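Local atomic coordinates of catalase (Pseudomonas syringae, PDB entry 1M7S), a protein that decomposes hydrogen peroxide into water and oxygen with a heme cofactor, protecting the cell from its toxic effects. Residues A[70-75]-A[196-201]; A[203-208]-A[260-265]. All coordinates share one frame; numbering follows the deposited sequence.

Contact 1: residues A[70-75]-A[196-201]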
ATOM      1  N   ASP A  70     -10.208  36.093  26.468  1.00 20.91           N
ATOM      2  CA  ASP A  70      -9.134  36.207  27.429  1.00 24.16           C
ATOM      3  C   ASP A  70      -8.247  34.961  27.466  1.00 21.24           C
ATOM      4  O   ASP A  70      -7.039  34.985  27.726  1.00 21.02           O
ATOM      5  CB  ASP A  70      -9.828  36.457  28.787  1.00 26.90           C
ATOM      6  CG  ASP A  70     -11.228  35.845  28.853  1.00 31.07           C
ATOM      7  OD1 ASP A  70     -12.270  36.408  28.371  1.00 30.50           O
ATOM      8  OD2 ASP A  70     -11.359  34.710  29.383  1.00 32.90           O
ATOM      9  N   LEU A  71      -8.826  33.790  27.172  1.00 17.99           N
ATOM     10  CA  LEU A  71      -8.108  32.532  27.122  1.00 15.25           C
ATOM     11  C   LEU A  71      -7.703  32.159  25.692  1.00 14.92           C
ATOM     12  O   LEU A  71      -6.564  31.695  25.488  1.00 15.33           O
ATOM     13  CB  LEU A  71      -9.011  31.396  27.648  1.00 14.47           C
ATOM     14  CG  LEU A  71      -9.653  31.584  29.032  1.00 16.73           C
ATOM     15  CD1 LEU A  71     -10.233  30.255  29.505  1.00 19.61           C
ATOM     16  CD2 LEU A  71      -8.704  32.173  30.065  1.00 19.42           C
ATOM     17  N   SER A  72      -8.606  32.304  24.732  1.00 12.76           N
ATOM     18  CA  SER A  72      -8.277  31.841  23.369  1.00 11.68           C
ATOM     19  C   SER A  72      -8.841  32.755  22.299  1.00 11.15           C
ATOM     20  O   SER A  72      -9.962  33.224  22.420  1.00 11.43           O
ATOM     21  CB  SER A  72      -8.819  30.401  23.200  1.00 11.64           C
ATOM     22  OG  SER A  72      -8.484  29.872  21.917  1.00 13.49           O
ATOM     23  N   LYS A  73      -8.059  32.931  21.270  1.00 12.06           N
ATOM     24  CA  LYS A  73      -8.513  33.662  20.079  1.00 14.70           C
ATOM     25  C   LYS A  73      -9.303  32.758  19.134  1.00 15.52           C
ATOM     26  O   LYS A  73      -9.801  33.223  18.084  1.00 14.77           O
ATOM     27  CB  LYS A  73      -7.346  34.315  19.404  1.00 15.61           C
ATOM     28  CG  LYS A  73      -6.335  33.364  18.760  1.00 17.87           C
ATOM     29  CD  LYS A  73      -5.093  34.151  18.367  1.00 20.17           C
ATOM     30  CE  LYS A  73      -3.990  33.217  17.918  1.00 22.43           C
ATOM     31  NZ  LYS A  73      -2.767  33.909  17.454  1.00 24.52           N
ATOM     32  N   ALA A  74      -9.402  31.449  19.372  1.00 13.45           N
ATOM     33  CA  ALA A  74     -10.078  30.598  18.379  1.00 12.28           C
ATOM     34  C   ALA A  74     -11.556  30.888  18.193  1.00 11.43           C
ATOM     35  O   ALA A  74     -12.319  30.921  19.153  1.00 11.13           O
ATOM     36  CB  ALA A  74      -9.864  29.119  18.693  1.00 11.57           C
ATOM     37  N   THR A  75     -11.977  30.995  16.924  1.00 12.41           N
ATOM     38  CA  THR A  75     -13.385  31.249  16.589  1.00 12.71           C
ATOM     39  C   THR A  75     -14.394  30.266  17.112  1.00 11.53           C
ATOM     40  O   THR A  75     -15.545  30.613  17.455  1.00 13.49           O
ATOM     41  CB  THR A  75     -13.537  31.359  15.029  1.00 12.42           C
ATOM     42  OG1 THR A  75     -12.586  32.330  14.596  1.00 15.47           O
ATOM     43  CG2 THR A  75     -14.922  31.849  14.626  1.00 14.07           C
ATOM     44  N   TYR A 196      -4.431  21.479  27.641  1.00 10.85           N
ATOM     45  CA  TYR A 196      -4.128  22.026  26.351  1.00 10.16           C
ATOM     46  C   TYR A 196      -3.732  23.514  26.638  1.00 10.25           C
ATOM     47  O   TYR A 196      -4.052  23.992  27.716  1.00 10.56           O
ATOM     48  CB  TYR A 196      -5.323  22.048  25.397  1.00  7.68           C
ATOM     49  CG  TYR A 196      -5.486  20.671  24.765  1.00  9.78           C
ATOM     50  CD1 TYR A 196      -6.050  19.646  25.500  1.00 10.97           C
ATOM     51  CD2 TYR A 196      -5.043  20.406  23.476  1.00 12.25           C
ATOM     52  CE1 TYR A 196      -6.183  18.363  24.966  1.00 11.12           C
ATOM     53  CE2 TYR A 196      -5.202  19.133  22.913  1.00 12.39           C
ATOM     54  CZ  TYR A 196      -5.751  18.134  23.681  1.00 13.99           C
ATOM     55  OH  TYR A 196      -5.900  16.849  23.180  1.00 15.36           O
ATOM     56  N   LYS A 197      -3.017  24.085  25.709  1.00 10.31           N
ATOM     57  CA  LYS A 197      -2.575  25.470  25.920  1.00 10.12           C
ATOM     58  C   LYS A 197      -3.436  26.346  25.018  1.00 11.36           C
ATOM     59  O   LYS A 197      -3.398  26.200  23.786  1.00 13.50           O
ATOM     60  CB  LYS A 197      -1.086  25.544  25.618  1.00 11.02           C
ATOM     61  CG  LYS A 197      -0.357  26.832  25.511  1.00 14.72           C
ATOM     62  CD  LYS A 197       1.026  26.800  24.856  1.00 15.40           C
ATOM     63  CE  LYS A 197       1.977  25.766  25.454  1.00 14.90           C
ATOM     64  NZ  LYS A 197       3.389  26.112  25.040  1.00 14.74           N
ATOM     65  N   LEU A 198      -4.199  27.241  25.621  1.00 10.40           N
ATOM     66  CA  LEU A 198      -4.997  28.186  24.865  1.00 12.10           C
ATOM     67  C   LEU A 198      -4.204  29.513  24.759  1.00 11.74           C
ATOM     68  O   LEU A 198      -3.684  29.944  25.792  1.00 11.50           O
ATOM     69  CB  LEU A 198      -6.367  28.453  25.500  1.00 11.95           C
ATOM     70  CG  LEU A 198      -7.282  27.212  25.532  1.00 14.91           C
ATOM     71  CD1 LEU A 198      -8.717  27.543  25.944  1.00 16.18           C
ATOM     72  CD2 LEU A 198      -7.310  26.509  24.197  1.00 15.92           C
ATOM     73  N   VAL A 199      -4.211  30.078  23.580  1.00 11.03           N
ATOM     74  CA  VAL A 199      -3.440  31.313  23.370  1.00 12.45           C
ATOM     75  C   VAL A 199      -4.390  32.403  22.875  1.00 13.30           C
ATOM     76  O   VAL A 199      -5.304  32.174  22.073  1.00 11.76           O
ATOM     77  CB  VAL A 199      -2.104  31.102  22.669  1.00 18.42           C
ATOM     78  CG1 VAL A 199      -1.833  29.685  22.159  1.00 16.21           C
ATOM     79  CG2 VAL A 199      -1.710  32.173  21.673  1.00 16.46           C
ATOM     80  N   ASN A 200      -4.239  33.574  23.524  1.00 12.50           N
ATOM     81  CA  ASN A 200      -5.158  34.675  23.214  1.00 13.60           C
ATOM     82  C   ASN A 200      -4.547  35.609  22.196  1.00 14.99           C
ATOM     83  O   ASN A 200      -3.393  35.448  21.797  1.00 14.41           O
ATOM     84  CB  ASN A 200      -5.596  35.323  24.511  1.00 13.30           C
ATOM     85  CG  ASN A 200      -4.556  36.165  25.228  1.00 14.05           C
ATOM     86  OD1 ASN A 200      -3.523  36.540  24.674  1.00 16.00           O
ATOM     87  ND2 ASN A 200      -4.789  36.486  26.498  1.00 14.14           N
ATOM     88  N   ALA A 201      -5.322  36.643  21.805  1.00 16.90           N
ATOM     89  CA  ALA A 201      -4.791  37.567  20.785  1.00 19.68           C
ATOM     90  C   ALA A 201      -3.568  38.342  21.240  1.00 20.86           C
ATOM     91  O   ALA A 201      -2.768  38.707  20.346  1.00 21.69           O
ATOM     92  CB  ALA A 201      -5.902  38.462  20.268  1.00 18.51           C
TER
HETATM   93  O   HOH W   1      -1.694  35.154  19.402  1.00 25.27           O

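Contact 2: residues A[203-208]-A[260-265]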
ATOM      1  N   GLY A 203      -1.050  36.854  22.777  1.00 21.23           N
ATOM      2  CA  GLY A 203       0.027  35.863  22.782  1.00 19.91           C
ATOM      3  C   GLY A 203       0.195  35.225  24.161  1.00 18.36           C
ATOM      4  O   GLY A 203       1.136  34.453  24.383  1.00 19.20           O
ATOM      5  N   GLU A 204      -0.655  35.593  25.094  1.00 16.27           N
ATOM      6  CA  GLU A 204      -0.586  35.069  26.445  1.00 17.47           C
ATOM      7  C   GLU A 204      -1.206  33.664  26.493  1.00 16.31           C
ATOM      8  O   GLU A 204      -2.125  33.440  25.742  1.00 14.36           O
ATOM      9  CB  GLU A 204      -1.349  35.929  27.446  1.00 19.96           C
ATOM     10  CG  GLU A 204      -0.760  37.348  27.428  1.00 24.56           C
ATOM     11  CD  GLU A 204      -1.731  38.323  28.058  1.00 26.49           C
ATOM     12  OE1 GLU A 204      -1.293  39.469  28.366  1.00 28.72           O
ATOM     13  OE2 GLU A 204      -2.915  37.968  28.245  1.00 26.53           O
ATOM     14  N   VAL A 205      -0.676  32.844  27.378  1.00 14.98           N
ATOM     15  CA  VAL A 205      -1.098  31.430  27.407  1.00 14.42           C
ATOM     16  C   VAL A 205      -1.791  31.057  28.685  1.00 11.99           C
ATOM     17  O   VAL A 205      -1.490  31.541  29.775  1.00 12.63           O
ATOM     18  CB  VAL A 205       0.290  30.739  27.237  1.00 17.97           C
ATOM     19  CG1 VAL A 205       0.386  29.408  27.910  1.00 19.95           C
ATOM     20  CG2 VAL A 205       0.618  30.653  25.732  1.00 16.54           C
ATOM     21  N   HIS A 206      -2.725  30.103  28.659  1.00 11.74           N
ATOM     22  CA  HIS A 206      -3.371  29.538  29.804  1.00 12.48           C
ATOM     23  C   HIS A 206      -3.418  27.991  29.569  1.00 11.23           C
ATOM     24  O   HIS A 206      -3.490  27.628  28.411  1.00 12.01           O
ATOM     25  CB  HIS A 206      -4.795  29.964  30.088  1.00 14.05           C
ATOM     26  CG  HIS A 206      -4.926  31.374  30.596  1.00 15.39           C
ATOM     27  ND1 HIS A 206      -4.763  32.436  29.715  1.00 16.40           N
ATOM     28  CD2 HIS A 206      -5.210  31.877  31.805  1.00 18.00           C
ATOM     29  CE1 HIS A 206      -4.935  33.578  30.385  1.00 18.25           C
ATOM     30  NE2 HIS A 206      -5.217  33.266  31.639  1.00 19.20           N
ATOM     31  N   TYR A 207      -3.291  27.230  30.651  1.00 10.22           N
ATOM     32  CA  TYR A 207      -3.396  25.773  30.502  1.00  8.86           C
ATOM     33  C   TYR A 207      -4.825  25.384  30.845  1.00  9.63           C
ATOM     34  O   TYR A 207      -5.363  25.738  31.907  1.00  9.36           O
ATOM     35  CB  TYR A 207      -2.371  25.076  31.420  1.00 10.46           C
ATOM     36  CG  TYR A 207      -0.960  25.239  30.892  1.00 12.23           C
ATOM     37  CD1 TYR A 207      -0.102  26.234  31.395  1.00 11.32           C
ATOM     38  CD2 TYR A 207      -0.486  24.437  29.868  1.00 10.97           C
ATOM     39  CE1 TYR A 207       1.170  26.371  30.892  1.00 15.06           C
ATOM     40  CE2 TYR A 207       0.799  24.567  29.365  1.00 14.10           C
ATOM     41  CZ  TYR A 207       1.627  25.561  29.868  1.00 14.76           C
ATOM     42  OH  TYR A 207       2.907  25.734  29.389  1.00 14.13           O
ATOM     43  N   VAL A 208      -5.457  24.599  29.981  1.00  9.59           N
ATOM     44  CA  VAL A 208      -6.872  24.280  30.226  1.00 11.21           C
ATOM     45  C   VAL A 208      -7.169  22.798  30.074  1.00 10.17           C
ATOM     46  O   VAL A 208      -6.690  22.172  29.118  1.00 13.09           O
ATOM     47  CB  VAL A 208      -7.670  25.039  29.116  1.00 12.34           C
ATOM     48  CG1 VAL A 208      -9.133  24.723  29.223  1.00 14.39           C
ATOM     49  CG2 VAL A 208      -7.471  26.558  29.190  1.00 13.37           C
ATOM     50  N   LEU A 260      -5.665  27.173  34.397  1.00 11.05           N
ATOM     51  CA  LEU A 260      -4.538  27.546  35.240  1.00 12.47           C
ATOM     52  C   LEU A 260      -3.545  28.370  34.424  1.00 11.88           C
ATOM     53  O   LEU A 260      -3.312  28.179  33.214  1.00 12.82           O
ATOM     54  CB  LEU A 260      -3.764  26.363  35.816  1.00 11.32           C
ATOM     55  CG  LEU A 260      -4.424  25.464  36.854  1.00 11.04           C
ATOM     56  CD1 LEU A 260      -3.559  24.246  37.166  1.00 11.53           C
ATOM     57  CD2 LEU A 260      -4.691  26.211  38.140  1.00 10.37           C
ATOM     58  N   LYS A 261      -2.975  29.412  35.070  1.00 13.70           N
ATOM     59  CA  LYS A 261      -1.926  30.209  34.461  1.00 14.68           C
ATOM     60  C   LYS A 261      -0.597  29.446  34.606  1.00 15.36           C
ATOM     61  O   LYS A 261      -0.348  28.683  35.535  1.00 14.08           O
ATOM     62  CB  LYS A 261      -1.804  31.547  35.209  1.00 17.83           C
ATOM     63  CG  LYS A 261      -3.050  32.396  35.255  1.00 20.96           C
ATOM     64  CD  LYS A 261      -2.726  33.786  35.782  1.00 25.76           C
ATOM     65  CE  LYS A 261      -3.743  34.218  36.833  1.00 27.72           C
ATOM     66  NZ  LYS A 261      -4.998  34.669  36.157  1.00 30.54           N
ATOM     67  N   PRO A 262       0.339  29.684  33.696  1.00 16.75           N
ATOM     68  CA  PRO A 262       1.656  29.087  33.626  1.00 17.40           C
ATOM     69  C   PRO A 262       2.450  29.195  34.921  1.00 18.16           C
ATOM     70  O   PRO A 262       3.017  28.228  35.440  1.00 16.04           O
ATOM     71  CB  PRO A 262       2.375  29.792  32.448  1.00 18.57           C
ATOM     72  CG  PRO A 262       1.173  30.114  31.573  1.00 17.58           C
ATOM     73  CD  PRO A 262       0.108  30.589  32.549  1.00 17.72           C
ATOM     74  N   GLU A 263       2.387  30.335  35.574  1.00 19.29           N
ATOM     75  CA  GLU A 263       3.043  30.648  36.842  1.00 23.07           C
ATOM     76  C   GLU A 263       2.447  29.964  38.062  1.00 22.37           C
ATOM     77  O   GLU A 263       2.989  29.993  39.182  1.00 23.18           O
ATOM     78  CB  GLU A 263       2.917  32.179  37.021  1.00 25.32           C
ATOM     79  CG  GLU A 263       1.548  32.696  36.657  1.00 29.42           C
ATOM     80  CD  GLU A 263       1.279  32.989  35.191  1.00 30.27           C
ATOM     81  OE1 GLU A 263       1.894  32.639  34.201  1.00 29.66           O
ATOM     82  OE2 GLU A 263       0.328  33.816  35.017  1.00 35.15           O
ATOM     83  N   GLU A 264       1.293  29.307  37.922  1.00 19.22           N
ATOM     84  CA  GLU A 264       0.670  28.598  39.011  1.00 19.03           C
ATOM     85  C   GLU A 264       1.044  27.116  39.088  1.00 15.73           C
ATOM     86  O   GLU A 264       0.800  26.537  40.136  1.00 14.85           O
ATOM     87  CB  GLU A 264      -0.861  28.613  38.832  1.00 23.16           C
ATOM     88  CG  GLU A 264      -1.431  30.009  38.578  1.00 27.31           C
ATOM     89  CD  GLU A 264      -2.947  29.936  38.750  1.00 29.73           C
ATOM     90  OE1 GLU A 264      -3.326  30.021  39.948  1.00 33.12           O
ATOM     91  OE2 GLU A 264      -3.705  29.806  37.765  1.00 27.63           O
ATOM     92  N   LEU A 265       1.575  26.537  38.023  1.00 12.47           N
ATOM     93  CA  LEU A 265       1.795  25.092  38.033  1.00 11.58           C
ATOM     94  C   LEU A 265       2.735  24.547  39.080  1.00 10.59           C
ATOM     95  O   LEU A 265       2.586  23.374  39.522  1.00 10.02           O
ATOM     96  CB  LEU A 265       2.259  24.646  36.603  1.00 10.79           C
ATOM     97  CG  LEU A 265       1.345  25.183  35.497  1.00 13.28           C
ATOM     98  CD1 LEU A 265       1.652  24.507  34.138  1.00 15.90           C
ATOM     99  CD2 LEU A 265      -0.134  24.973  35.754  1.00 14.53           C
TER

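Contact 1: residues A[70-75]-A[196-201]
Asn-200 ND2 donates to Asp-70 O at 3.0 Å, with an N-H...O angle of 161°; the oxygen lies close to the amide plane, while the nitrogen stands above the carbonyl plane, 38° out of it. With chi1 at 73°, CG of Asn-200 sits between its own backbone N and carbonyl carbon, and the short amide turns back to the loop. Asparagine suits the place because its two N-H groups on one nitrogen can serve both Asp-70 O and Glu-204 OE2. One residue earlier, Val-199, the last of its strand, accepts from Lys-73 N through its O at 3.0 Å, and that oxygen also receives a CA-H...O contact from Ser-72 CA at 3.3 Å.

The lysine chain, extended beyond CG, runs past the Asn-200 carbonyl, and its ammonium is bonded to Lys-389 O.

Leu-71 CB and Leu-198 CD1 form the apolar pair, 4.2 Å apart. Leu-71 O presses on Leu-198 CB at 3.2 Å, and the Ser-72 methylene packs on the same carbon. Serine suits its place by a double role: OG accepts from Ala-74 N in an ST turn and donates to Gly-316 O.

The loop, which connects strands 55-64 and 82-90, thus crosses the end of strand 196-199 nearly at right angles. That strand is one arm of a beta hairpin in the catalase beta barrel domain, between strands 205-214 and 317-319.

Contact 2: residues A[203-208]-A[260-265]
Tyr-207 and Leu-265 are brought together by similar first torsions: in each, CG is anti to the carbonyl carbon (chi1 -73° and -50°), and the leucine's chi2 of -169° then turns CD1 over one face of the tyrosine ring. CD1 stands 4.1 Å from the ring centroid in a CH-pi contact, a flat aromatic face suiting a branched methyl, and the two side chains cross at about a right angle. Pro-262 adds CG at 3.8 Å from Tyr-207 CE1, with its CA at the ring edge. Its compact ring also meets Val-205 CG1, where a beta-branched residue suits a strand.

The backbones form an antiparallel hydrogen-bonded pair: Tyr-207 N donates to Leu-260 O at 2.7 Å, and Leu-260 N to Tyr-207 O at 2.9 Å. Beyond this pair the chain leaves the extended path and curls back over Tyr-207, and Glu-264 OE2 takes the next amide, Lys-261 N, at 2.8 Å through its anti lone pair. On the other side of the strand from Tyr-207, His-206 CD2 rests 4.1 Å from Lys-261 CG.

The phenol of Tyr-207 is bonded to Glu-321. In the antiparallel sheet of the beta barrel domain, strand 252-260 thus ends against strand 205-214, whose other neighbour here is its hairpin partner, strand 196-199.

In the fold
Contacts 1 and 2 lie side by side in one antiparallel sheet, their centres about 11 Å apart; strand 196-199 turns through residues 200-204 into strand 205-214, a beta hairpin that each contact meets with a different arm. Probable backbone hydrogen bonds join the arms, from Val-208 N to Tyr-196 O (2.7 Å) and from Leu-198 N to His-206 O (2.9 Å). Packing adds to these: Lys-197 CG meets Val-205 CG1, and Leu-198 CD1 meets Val-208 CG2 at 3.6 Å. Glu-321 ties the two further through a salt bridge with Lys-197. Both contacts lie away from the heme pocket and the predicted active-site residues His-52 and Asn-124.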